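Local coordinates for protein-glutamine gamma-glutamyltransferase (Pseudomonas aeruginosa PAO1, PDB 6G49), which shows transglutaminase activity in vitro through its periplasmic domain, most of which is modelled here, and is critical for the viability of the bacterium, perhaps through a cell-wall function, at residues A[109-114]-A[152-157]; A[121-126]-A[140-145]; A[176-181]-A[253-258]. One frame throughout, in Å; residues are numbered along the deposited sequence. Where two conformers were deposited one is given.

Overall arrangement
Interactions 1 and 2 belong to the N-terminal part of the periplasmic domain and touch each other: residues 121-126 and 140-145 lie within the chain loop that 109-114 and 152-157 close, and Tyr109 and Tyr154 reach from one contact to the other. Interaction 1 is regular antiparallel sheet with one buried and one more exposed face; interaction 2, more deeply buried, is a looser strand pairing with waters bridging the two segments. Interaction 3 lies on the transglutaminase-like side, its centre about 35 Å from that of interaction 1 and 25 Å from that of interaction 2. There, a partly buried loop receives an arginine from a helix end.

Interaction 1. Residues A[109-114]-A[152-157]; sequences YDVIMQ and LFYRVS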
# COMPACT_ATOMS: atom_id res chain seq x y z
N TYR A 109 5.15 -19.28 4.51
CA TYR A 109 3.77 -19.55 4.33
C TYR A 109 3.50 -19.98 2.89
O TYR A 109 4.26 -19.68 2.00
CB TYR A 109 2.87 -18.38 4.76
CG TYR A 109 3.25 -17.03 4.14
CD1 TYR A 109 4.26 -16.27 4.68
CD2 TYR A 109 2.63 -16.55 2.97
CE1 TYR A 109 4.65 -15.06 4.10
CE2 TYR A 109 2.97 -15.31 2.43
CZ TYR A 109 4.00 -14.58 2.98
OH TYR A 109 4.36 -13.36 2.45
N ASP A 110 2.37 -20.66 2.68
CA ASP A 110 1.95 -21.03 1.38
C ASP A 110 0.66 -20.26 1.02
O ASP A 110 -0.16 -19.97 1.88
CB ASP A 110 1.63 -22.51 1.34
CG ASP A 110 2.85 -23.38 1.61
OD1 ASP A 110 3.99 -22.89 1.36
OD2 ASP A 110 2.59 -24.53 2.01
N VAL A 111 0.52 -19.97 -0.28
CA VAL A 111 -0.63 -19.20 -0.79
C VAL A 111 -1.28 -20.00 -1.91
O VAL A 111 -0.58 -20.59 -2.71
CB VAL A 111 -0.20 -17.84 -1.34
CG1 VAL A 111 -1.42 -17.06 -1.85
CG2 VAL A 111 0.57 -17.09 -0.26
N ILE A 112 -2.59 -20.01 -1.94
CA ILE A 112 -3.37 -20.38 -3.16
C ILE A 112 -4.18 -19.14 -3.56
O ILE A 112 -5.02 -18.69 -2.81
CB ILE A 112 -4.24 -21.64 -3.00
CG1 ILE A 112 -4.90 -22.00 -4.33
CG2 ILE A 112 -5.28 -21.55 -1.88
CD1 ILE A 112 -5.63 -23.34 -4.33
N MET A 113 -3.85 -18.62 -4.75
CA MET A 113 -4.44 -17.41 -5.30
C MET A 113 -5.53 -17.83 -6.28
O MET A 113 -5.35 -18.68 -7.09
CB MET A 113 -3.34 -16.68 -6.09
CG MET A 113 -3.37 -15.26 -6.00
SD MET A 113 -1.91 -14.66 -6.95
CE MET A 113 -2.88 -13.62 -8.05
N GLN A 114 -6.63 -17.11 -6.24
CA GLN A 114 -7.65 -17.20 -7.27
C GLN A 114 -7.17 -16.42 -8.48
O GLN A 114 -6.31 -15.53 -8.39
CB GLN A 114 -8.95 -16.59 -6.77
CG GLN A 114 -9.54 -17.25 -5.54
CD GLN A 114 -9.92 -18.68 -5.86
OE1 GLN A 114 -10.81 -18.95 -6.69
NE2 GLN A 114 -9.14 -19.57 -5.30
N LEU A 152 -3.41 -20.70 -8.49
CA LEU A 152 -2.02 -20.83 -8.41
C LEU A 152 -1.59 -21.06 -6.96
O LEU A 152 -1.86 -20.23 -6.08
CB LEU A 152 -1.34 -19.57 -8.95
CG LEU A 152 0.18 -19.57 -8.90
CD1 LEU A 152 0.76 -20.62 -9.84
CD2 LEU A 152 0.73 -18.19 -9.26
N PHE A 153 -0.86 -22.17 -6.72
CA PHE A 153 -0.23 -22.40 -5.40
C PHE A 153 1.22 -21.93 -5.46
O PHE A 153 1.96 -22.19 -6.42
CB PHE A 153 -0.28 -23.92 -5.11
CG PHE A 153 0.33 -24.29 -3.80
CD1 PHE A 153 1.69 -24.47 -3.71
CD2 PHE A 153 -0.47 -24.56 -2.72
CE1 PHE A 153 2.25 -24.84 -2.51
CE2 PHE A 153 0.10 -24.99 -1.53
CZ PHE A 153 1.46 -25.04 -1.43
N TYR A 154 1.68 -21.25 -4.41
CA TYR A 154 3.05 -20.86 -4.34
C TYR A 154 3.49 -20.75 -2.89
O TYR A 154 2.67 -20.59 -1.98
CB TYR A 154 3.35 -19.56 -5.11
CG TYR A 154 2.59 -18.33 -4.70
CD1 TYR A 154 1.37 -18.05 -5.26
CD2 TYR A 154 3.15 -17.37 -3.85
CE1 TYR A 154 0.65 -16.92 -4.89
CE2 TYR A 154 2.46 -16.22 -3.51
CZ TYR A 154 1.22 -15.96 -4.06
OH TYR A 154 0.47 -14.85 -3.76
N ARG A 155 4.79 -20.90 -2.70
CA ARG A 155 5.43 -20.88 -1.39
C ARG A 155 6.21 -19.60 -1.25
O ARG A 155 6.85 -19.17 -2.18
CB ARG A 155 6.32 -22.12 -1.24
CG ARG A 155 5.62 -23.41 -1.62
CD ARG A 155 6.44 -24.63 -1.25
NE ARG A 155 6.95 -24.49 0.10
CZ ARG A 155 6.43 -25.08 1.16
NH1 ARG A 155 5.38 -25.89 1.04
NH2 ARG A 155 6.97 -24.88 2.35
N VAL A 156 6.15 -19.02 -0.06
CA VAL A 156 6.74 -17.69 0.20
C VAL A 156 7.59 -17.74 1.48
O VAL A 156 7.16 -18.33 2.47
CB VAL A 156 5.65 -16.62 0.35
CG1 VAL A 156 6.26 -15.23 0.48
CG2 VAL A 156 4.63 -16.70 -0.80
N SER A 157 8.66 -16.93 1.47
CA SER A 157 9.37 -16.47 2.62
C SER A 157 9.38 -14.93 2.59
O SER A 157 9.76 -14.37 1.57
CB SER A 157 10.81 -16.96 2.63
OG SER A 157 10.84 -18.36 2.90
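Tyr109 faces Val156, Val111 faces Tyr154 and Met113 faces Leu152 as hydrogen-bonded antiparallel pairs, each closed by two N-H...O bonds. The shortest of the six joins Val111 N to Tyr154 O at 2.8 Å. The longest, Leu152 N to Met113 O, is 3.1 Å, so the strands are tied along the whole contact.

Tyr154 is the side chain to follow. Its CB is turned to the face shared with Val111 and Met113, and chi1 of 58° sets CG between its own N and carbonyl carbon, laying the ring back over the neighbouring strand. Further out, CE1 and CE2 pass on either side of Val111 CB, which sits over one ring face, 3.8 Å from the centroid, in a CH-pi contact. CZ meets both Val111 CB and CG1. The tip, OH, touches Val111 CG1 at 3.5 Å and hydrogen-bonds to Phe122 O. Met113 SD completes a Met-aromatic contact, approaching the ring obliquely.

Tyr109 repeats the scheme with the strands exchanged: Val156 CB lies over its ring, and Val156 CG1 packs against Tyr109 CZ at 3.4 Å. Its hydroxyl is hydrogen-bonded to Ser158 OG and Leu124 N, so both tyrosines fasten this sheet to the segment 121-126.

On the other face Asp110 and Arg155 lie alongside each other. OD1 stands over the centre of the guanidinium face and OD2 is 3.3 Å from NH1, with the planes 69° apart; this salt bridge works through charge, since no N-H points at the oxygen. Phe153 brings CZ against the same carboxylate, 3.7 Å from Asp110 OD2.

The pair sits one strand in from the edge of a six-stranded antiparallel sheet, between 127-129 and 55-61, with the tyrosine face packed inward and the Asp-Arg face more exposed.

Interaction 2. Residues A[121-126]-A[140-145]; sequences LFALDV and FHLQRR. With PO4 (phosphate ion), chain F.
Leu121 N donates to Leu142 O at 3.2 Å, a direct but loose link between two antiparallel segments. The donor lies 37° out of the carbonyl plane. On the return side of the pair, where Leu142 N might meet Leu121 O, a water stands instead: it accepts from Leu142 N and lies 2.7 Å from Leu121 O. Farther along the chains separate, and a second water sits between Phe140 O and Asp125 OD1, in the one of two Asp125 conformers described here. The peptide bond before Val126 is cis.

Beside that first water the two leucines pack together. Leu142 places CD1 against Ala123 CB at 3.7 Å and against Leu121 CB, so one methyl touches two residues of the opposing segment. Strands 120-124 and 142-144 pair here within a large, curled antiparallel sheet, with 72-81 flanking the first and 134-136 the second; Met113 and Tyr109 of the neighbouring sheet pack on Leu121 and Ala123.

At the turn end, the same Asp125 conformer brings OD1 to 3.5 Å from Phe140 CB, the carboxylate 74° from the plane of the phenyl ring, while OD2 forms a salt bridge with Arg164 NE. That arginine also makes a cation-pi contact with Phe140, linking acid and ring through one partner. Val126 CG2 approaches ring atom CD1 of Phe140 obliquely at 4.0 Å.

At the far end Arg144 crosses Leu121, CD to CD2 at 4.1 Å, and runs extended to a phosphate ion that probably came from the crystallisation liquor. The phosphorus lies in the guanidinium plane, at its edge; NH2 gives O4 a nearly straight bond of 2.9 Å, and NH1, which also bonds to Gln146 O, makes a weak one to O2. Glu149 N binds the same ion.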
# COMPACT_ATOMS: atom_id res chain seq x y z
N LEU A 121 1.89 -11.37 -7.63
CA LEU A 121 1.61 -12.32 -6.55
C LEU A 121 1.55 -11.52 -5.25
O LEU A 121 2.33 -10.58 -5.00
CB LEU A 121 2.72 -13.36 -6.49
CG LEU A 121 2.90 -14.25 -7.72
CD1 LEU A 121 3.74 -15.47 -7.36
CD2 LEU A 121 1.62 -14.63 -8.38
N PHE A 122 0.61 -11.90 -4.40
CA PHE A 122 0.42 -11.22 -3.14
C PHE A 122 1.36 -11.80 -2.08
O PHE A 122 1.48 -13.04 -1.96
CB PHE A 122 -1.03 -11.38 -2.69
CG PHE A 122 -2.04 -11.10 -3.76
CD1 PHE A 122 -2.02 -9.90 -4.44
CD2 PHE A 122 -2.95 -12.07 -4.16
CE1 PHE A 122 -2.88 -9.68 -5.49
CE2 PHE A 122 -3.89 -11.78 -5.13
CZ PHE A 122 -3.86 -10.58 -5.78
N ALA A 123 1.99 -10.96 -1.27
CA ALA A 123 2.88 -11.45 -0.24
C ALA A 123 3.21 -10.33 0.73
O ALA A 123 3.28 -9.15 0.33
CB ALA A 123 4.17 -11.96 -0.85
N LEU A 124 3.54 -10.70 1.97
CA LEU A 124 4.09 -9.74 2.94
C LEU A 124 5.47 -9.30 2.46
O LEU A 124 6.30 -10.07 1.98
CB LEU A 124 4.23 -10.39 4.32
CG LEU A 124 3.00 -11.07 4.90
CD1 LEU A 124 3.40 -11.76 6.19
CD2 LEU A 124 1.84 -10.09 5.18
N ASP A 125 5.73 -7.99 2.59
CA ASP A 125 7.04 -7.43 2.26
C ASP A 125 8.07 -7.96 3.27
O ASP A 125 7.73 -8.28 4.39
CB ASP A 125 6.94 -5.89 2.30
CG ASP A 125 7.96 -5.12 1.48
OD1 ASP A 125 8.33 -5.58 0.41
OD2 ASP A 125 8.34 -4.01 1.94
N VAL A 126 9.36 -8.14 2.85
CA VAL A 126 9.87 -8.27 1.52
C VAL A 126 9.83 -9.78 1.20
O VAL A 126 10.36 -10.60 1.99
CB VAL A 126 11.30 -7.75 1.40
CG1 VAL A 126 11.93 -8.13 0.08
CG2 VAL A 126 11.33 -6.23 1.57
N PHE A 140 9.76 -3.63 -4.87
CA PHE A 140 9.53 -4.67 -3.87
C PHE A 140 8.17 -5.32 -4.06
O PHE A 140 7.61 -5.81 -3.10
CB PHE A 140 9.68 -4.11 -2.46
CG PHE A 140 11.04 -3.52 -2.20
CD1 PHE A 140 12.10 -4.36 -1.91
CD2 PHE A 140 11.30 -2.17 -2.39
CE1 PHE A 140 13.40 -3.86 -1.79
CE2 PHE A 140 12.59 -1.69 -2.26
CZ PHE A 140 13.63 -2.53 -1.95
N HIS A 141 7.65 -5.39 -5.27
CA HIS A 141 6.48 -6.21 -5.55
C HIS A 141 6.91 -7.36 -6.47
O HIS A 141 7.89 -7.26 -7.18
CB HIS A 141 5.35 -5.37 -6.18
CG HIS A 141 5.30 -5.37 -7.66
ND1 HIS A 141 6.12 -4.57 -8.40
CD2 HIS A 141 4.52 -6.02 -8.55
CE1 HIS A 141 5.87 -4.76 -9.69
NE2 HIS A 141 4.90 -5.66 -9.82
N LEU A 142 6.12 -8.43 -6.42
CA LEU A 142 6.37 -9.65 -7.17
C LEU A 142 5.62 -9.60 -8.51
O LEU A 142 4.41 -9.54 -8.55
CB LEU A 142 5.85 -10.82 -6.31
CG LEU A 142 6.55 -11.08 -5.00
CD1 LEU A 142 5.75 -12.08 -4.20
CD2 LEU A 142 7.96 -11.59 -5.23
N GLN A 143 6.37 -9.61 -9.62
CA GLN A 143 5.83 -9.53 -10.95
C GLN A 143 6.05 -10.91 -11.60
O GLN A 143 7.20 -11.35 -11.74
CB GLN A 143 6.51 -8.43 -11.78
CG GLN A 143 5.87 -8.23 -13.18
CD GLN A 143 4.75 -7.18 -13.24
OE1 GLN A 143 4.31 -6.56 -12.25
NE2 GLN A 143 4.23 -6.97 -14.45
N ARG A 144 4.96 -11.51 -12.03
CA ARG A 144 4.94 -12.77 -12.77
C ARG A 144 5.04 -12.47 -14.28
O ARG A 144 4.63 -11.42 -14.73
CB ARG A 144 3.65 -13.51 -12.47
CG ARG A 144 3.64 -14.97 -12.86
CD ARG A 144 2.39 -15.61 -12.27
NE ARG A 144 2.26 -17.04 -12.61
CZ ARG A 144 1.42 -17.53 -13.51
NH1 ARG A 144 0.66 -16.74 -14.24
NH2 ARG A 144 1.30 -18.83 -13.65
N ARG A 145 5.61 -13.42 -15.04
CA ARG A 145 5.80 -13.15 -16.47
C ARG A 145 4.45 -13.10 -17.21
O ARG A 145 4.36 -12.43 -18.23
CB ARG A 145 6.81 -14.12 -17.08
CG ARG A 145 8.10 -13.46 -17.57
CD ARG A 145 8.90 -12.67 -16.54
NE ARG A 145 8.49 -11.27 -16.33
CZ ARG A 145 9.19 -10.35 -15.64
NH1 ARG A 145 8.68 -9.15 -15.45
NH2 ARG A 145 10.38 -10.64 -15.16
P PO4 F . -1.45 -19.02 -16.25
O1 PO4 F . -0.89 -18.02 -17.25
O2 PO4 F . -2.17 -18.38 -15.07
O3 PO4 F . -2.55 -19.88 -16.85
O4 PO4 F . -0.23 -19.88 -15.89
O HOH W 1 3.81 -8.31 -4.69
O HOH W 2 7.68 -8.00 -1.25

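Interaction 3. Residues A[176-181]-A[253-258]; sequences NLQLPM and VLRAAG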
# COMPACT_ATOMS: atom_id res chain seq x y z
N ASN A 176 9.62 9.22 -7.55
CA ASN A 176 8.81 9.25 -6.35
C ASN A 176 8.70 10.63 -5.74
O ASN A 176 8.24 10.77 -4.60
CB ASN A 176 9.25 8.15 -5.39
CG ASN A 176 8.76 6.82 -5.88
OD1 ASN A 176 7.56 6.59 -5.88
ND2 ASN A 176 9.65 6.01 -6.44
N LEU A 177 9.14 11.66 -6.50
CA LEU A 177 8.85 13.05 -6.17
C LEU A 177 7.93 13.70 -7.20
O LEU A 177 7.69 14.92 -7.09
CB LEU A 177 10.19 13.77 -6.02
CG LEU A 177 10.95 13.43 -4.75
CD1 LEU A 177 12.40 13.86 -4.86
CD2 LEU A 177 10.34 13.96 -3.46
N GLN A 178 7.42 12.93 -8.15
CA GLN A 178 6.59 13.38 -9.25
C GLN A 178 5.23 13.86 -8.77
O GLN A 178 4.55 13.12 -8.05
CB GLN A 178 6.36 12.28 -10.28
CG GLN A 178 5.46 12.62 -11.44
CD GLN A 178 4.00 12.31 -11.16
OE1 GLN A 178 3.72 11.25 -10.57
NE2 GLN A 178 3.09 13.21 -11.58
N LEU A 179 4.81 15.05 -9.17
CA LEU A 179 3.42 15.52 -9.05
C LEU A 179 3.07 16.31 -10.30
O LEU A 179 3.97 16.91 -10.92
CB LEU A 179 3.21 16.43 -7.85
CG LEU A 179 3.31 15.75 -6.50
CD1 LEU A 179 3.26 16.74 -5.36
CD2 LEU A 179 2.26 14.69 -6.32
N PRO A 180 1.78 16.44 -10.62
CA PRO A 180 1.38 17.44 -11.62
C PRO A 180 1.79 18.82 -11.12
O PRO A 180 1.74 19.10 -9.95
CB PRO A 180 -0.16 17.32 -11.73
CG PRO A 180 -0.47 15.98 -11.06
CD PRO A 180 0.61 15.74 -10.03
N MET A 181 2.10 19.72 -12.06
CA MET A 181 2.42 21.06 -11.69
C MET A 181 1.17 21.80 -11.20
O MET A 181 1.27 22.59 -10.30
CB MET A 181 2.99 21.83 -12.89
CG MET A 181 3.36 23.23 -12.53
SD MET A 181 4.12 23.93 -14.06
CE MET A 181 2.69 24.04 -15.13
N VAL A 253 1.07 14.78 -0.27
CA VAL A 253 1.62 15.79 0.62
C VAL A 253 3.09 15.51 0.88
O VAL A 253 3.92 16.43 0.87
CB VAL A 253 0.82 15.93 1.93
CG1 VAL A 253 1.48 16.89 2.91
CG2 VAL A 253 -0.57 16.39 1.61
N LEU A 254 3.47 14.23 1.05
CA LEU A 254 4.90 13.89 1.27
C LEU A 254 5.74 14.29 0.06
O LEU A 254 6.82 14.93 0.24
CB LEU A 254 5.06 12.40 1.61
CG LEU A 254 4.49 11.93 2.94
CD1 LEU A 254 4.67 10.44 3.07
CD2 LEU A 254 5.09 12.65 4.14
N ARG A 255 5.28 14.00 -1.13
CA ARG A 255 6.04 14.33 -2.30
C ARG A 255 6.15 15.85 -2.42
O ARG A 255 7.24 16.37 -2.82
CB ARG A 255 5.36 13.85 -3.57
CG ARG A 255 5.41 12.34 -3.74
CD ARG A 255 4.97 11.94 -5.12
NE ARG A 255 5.12 10.48 -5.32
CZ ARG A 255 4.98 9.83 -6.44
NH1 ARG A 255 4.60 10.42 -7.57
NH2 ARG A 255 5.29 8.51 -6.44
N ALA A 256 5.07 16.56 -2.11
CA ALA A 256 5.08 18.04 -2.21
C ALA A 256 6.01 18.63 -1.16
O ALA A 256 6.48 19.79 -1.38
CB ALA A 256 3.70 18.61 -2.16
N ALA A 257 6.29 17.94 -0.08
CA ALA A 257 7.22 18.35 0.96
C ALA A 257 8.66 17.89 0.67
O ALA A 257 9.51 18.01 1.51
CB ALA A 257 6.81 17.80 2.30
N GLY A 258 8.89 17.24 -0.46
CA GLY A 258 10.22 16.78 -0.86
C GLY A 258 10.64 15.44 -0.30
O GLY A 258 11.80 15.13 -0.34
O HOH W 3 7.91 17.00 -5.41
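Asn176 meets the guanidinium of Arg255 with two of its atoms, both on one side of the plane: CA lies over the face, 3.5 Å above it, while OD1 comes to 3.0 Å from NH2 with the amide plane turned 80° from the guanidinium. Its ND2 is held by Thr172 O and Glu79 OE2.

Leu177 points its CB away, yet CD2 curls back to Gly258, 3.5 Å from the glycine C. Its carbonyl oxygen and Arg255 O are joined by a water that donates to both, at 2.7 Å each.

Gln178 makes the direct bond. Arg255 NH1 donates to Gln178 O at 2.7 Å (159°), along a lone pair and close to the guanidinium plane. The arginine reaches this far because its chain is extended from CG to NE. NE and NH2 are bound by Ala261 O and Glu79 O, so backbone carbonyls grip all three nitrogens and fix the rotation of the buried group.

Leu179 then closes over the arginine stem, CD2 near Arg255 CD and CD1 on Ala256 CB at 3.7 Å.

Helix 243-256 ends here in a Schellman motif at Gly258. Its last turn is wedged between helices 185-197 and 201-214, and the loop 176-181, leaving helix 170-175, joins it to strand 261-265 and to Glu79 of strand 72-81.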